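Local coordinates for protein arginine kinase (Anthopleura japonica, PDB 4RF6) that catalyses the reversible transfer of phosphate from ATP to L-arginine, storing energy as phosphoarginine, in a single chain of two tandem kinase units, at residues Glu8-Phe13 with Cys60-Val65. Sequence-based numbering, arbitrary orientation.
Sequences ETAAKF and CINSGV
The methyl group of A10, on helix 7-14, meets V65 and N62 of helix 57-66 and illustrates how a small residue lets two helices approach with little side-chain bulk between them. The CA atoms of A10 and V65 stand 6.1 Å apart. A10 CB points at the other helix and touches V65 CG1 at 4.1 Å, a plain van der Waals contact between methyls. V65 holds that branch anti to its backbone N (chi1 -171°), which carries CG1 out toward helix 7-14. The same alanine methyl also lies 4.1 Å from N62 OD1, the carbonyl side of the amide. N62 extends with CG anti to its own N (chi1 -169°), while ND2 donates a hydrogen bond to the backbone O of A204; that bond helps fix the amide's rotation, with OD1 beside the methyl.

The tighter, buried side is formed by A10 and V65, continued by A10 against V66 and by V65 against W58, while N62 is partly exposed. The outer face of helix 7-14 contrasts sharply: E8, A11 and K12 are exposed to solvent and make no contact with 60-65. F13, whose CB also points toward 60-65, does not reach that segment; its side chain touches W58, earlier in helix 57-66, and loop residues D21 and P22.

The contact joins the N-terminal helix to the small, helical domain of the first kinase unit; the side chain of N62 lies about 8 Å from that of Y75, a probable substrate-binding residue. With 106 Å² buried and neither a hydrogen bond nor a salt bridge between the segments, the direct contact is small and depends mainly on van der Waals packing of the alanine methyl, against a valine methyl and an amide oxygen, with N62's polar grip directed to A204 instead.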
loop_
_atom_site.group_PDB
_atom_site.type_symbol
_atom_site.label_atom_id
_atom_site.label_comp_id
_atom_site.label_asym_id
_atom_site.label_seq_id
_atom_site.Cartn_x
_atom_site.Cartn_y
_atom_site.Cartn_z
ATOM N N GLU A 8 -28.589 14.189 -29.350
ATOM C CA GLU A 8 -29.377 14.848 -30.396
ATOM C C GLU A 8 -30.705 14.140 -30.682
ATOM O O GLU A 8 -31.719 14.794 -30.938
ATOM C CB GLU A 8 -28.564 14.975 -31.692
ATOM C CG GLU A 8 -27.230 15.722 -31.558
ATOM C CD GLU A 8 -26.090 14.826 -31.087
ATOM O OE1 GLU A 8 -24.949 15.325 -30.959
ATOM O OE2 GLU A 8 -26.338 13.625 -30.850
ATOM N N THR A 9 -30.689 12.809 -30.633
ATOM C CA THR A 9 -31.879 12.000 -30.897
ATOM C C THR A 9 -32.854 12.036 -29.721
ATOM O O THR A 9 -34.072 12.103 -29.909
ATOM C CB THR A 9 -31.506 10.532 -31.209
ATOM O OG1 THR A 9 -30.702 10.482 -32.394
ATOM C CG2 THR A 9 -32.752 9.685 -31.422
ATOM N N ALA A 10 -32.316 11.987 -28.508
ATOM C CA ALA A 10 -33.146 12.056 -27.309
ATOM C C ALA A 10 -33.872 13.398 -27.219
ATOM O O ALA A 10 -35.050 13.452 -26.870
ATOM C CB ALA A 10 -32.304 11.821 -26.066
ATOM N N ALA A 11 -33.158 14.476 -27.529
ATOM C CA ALA A 11 -33.724 15.824 -27.479
ATOM C C ALA A 11 -34.992 15.995 -28.329
ATOM O O ALA A 11 -35.914 16.720 -27.937
ATOM C CB ALA A 11 -32.677 16.848 -27.875
ATOM N N LYS A 12 -35.031 15.345 -29.492
ATOM C CA LYS A 12 -36.200 15.413 -30.366
ATOM C C LYS A 12 -37.456 14.903 -29.668
ATOM O O LYS A 12 -38.538 15.481 -29.803
ATOM C CB LYS A 12 -35.978 14.597 -31.639
ATOM C CG LYS A 12 -34.958 15.168 -32.602
ATOM C CD LYS A 12 -35.073 14.474 -33.952
ATOM C CE LYS A 12 -33.742 14.456 -34.690
ATOM N NZ LYS A 12 -33.907 14.109 -36.133
ATOM N N PHE A 13 -37.310 13.808 -28.931
ATOM C CA PHE A 13 -38.433 13.219 -28.217
ATOM C C PHE A 13 -38.736 14.011 -26.947
ATOM O O PHE A 13 -39.901 14.230 -26.606
ATOM C CB PHE A 13 -38.149 11.748 -27.898
ATOM C CG PHE A 13 -38.079 10.866 -29.117
ATOM C CD1 PHE A 13 -36.856 10.546 -29.694
ATOM C CD2 PHE A 13 -39.239 10.363 -29.688
ATOM C CE1 PHE A 13 -36.791 9.738 -30.817
ATOM C CE2 PHE A 13 -39.186 9.554 -30.811
ATOM C CZ PHE A 13 -37.959 9.240 -31.376
ATOM N N CYS A 60 -35.811 12.776 -15.545
ATOM C CA CYS A 60 -35.355 11.593 -14.830
ATOM C C CYS A 60 -34.851 10.489 -15.753
ATOM O O CYS A 60 -33.876 9.806 -15.438
ATOM C CB CYS A 60 -36.469 11.058 -13.935
ATOM S SG CYS A 60 -36.776 12.102 -12.496
ATOM N N ILE A 61 -35.509 10.313 -16.893
ATOM C CA ILE A 61 -35.168 9.205 -17.777
ATOM C C ILE A 61 -34.153 9.588 -18.847
ATOM O O ILE A 61 -33.710 8.731 -19.609
ATOM C CB ILE A 61 -36.413 8.641 -18.491
ATOM C CG1 ILE A 61 -36.978 9.679 -19.465
ATOM C CG2 ILE A 61 -37.464 8.186 -17.472
ATOM C CD1 ILE A 61 -38.075 9.137 -20.366
ATOM N N ASN A 62 -33.787 10.866 -18.907
ATOM C CA ASN A 62 -32.980 11.365 -20.025
ATOM C C ASN A 62 -31.676 10.606 -20.266
ATOM O O ASN A 62 -31.344 10.287 -21.411
ATOM C CB ASN A 62 -32.686 12.859 -19.891
ATOM C CG ASN A 62 -32.088 13.446 -21.162
ATOM O OD1 ASN A 62 -32.657 13.306 -22.247
ATOM N ND2 ASN A 62 -30.924 14.082 -21.039
ATOM N N SER A 63 -30.941 10.318 -19.197
ATOM C CA SER A 63 -29.637 9.673 -19.344
ATOM C C SER A 63 -29.771 8.281 -19.960
ATOM O O SER A 63 -28.935 7.865 -20.772
ATOM C CB SER A 63 -28.913 9.592 -18.005
ATOM O OG SER A 63 -27.610 9.071 -18.178
ATOM N N GLY A 64 -30.832 7.574 -19.584
ATOM C CA GLY A 64 -31.072 6.232 -20.085
ATOM C C GLY A 64 -31.492 6.167 -21.544
ATOM O O GLY A 64 -31.411 5.106 -22.171
ATOM N N VAL A 65 -31.957 7.291 -22.082
ATOM C CA VAL A 65 -32.313 7.367 -23.496
ATOM C C VAL A 65 -31.113 7.842 -24.311
ATOM O O VAL A 65 -30.841 7.325 -25.400
ATOM C CB VAL A 65 -33.500 8.312 -23.738
ATOM C CG1 VAL A 65 -33.978 8.191 -25.177
ATOM C CG2 VAL A 65 -34.639 7.997 -22.779
#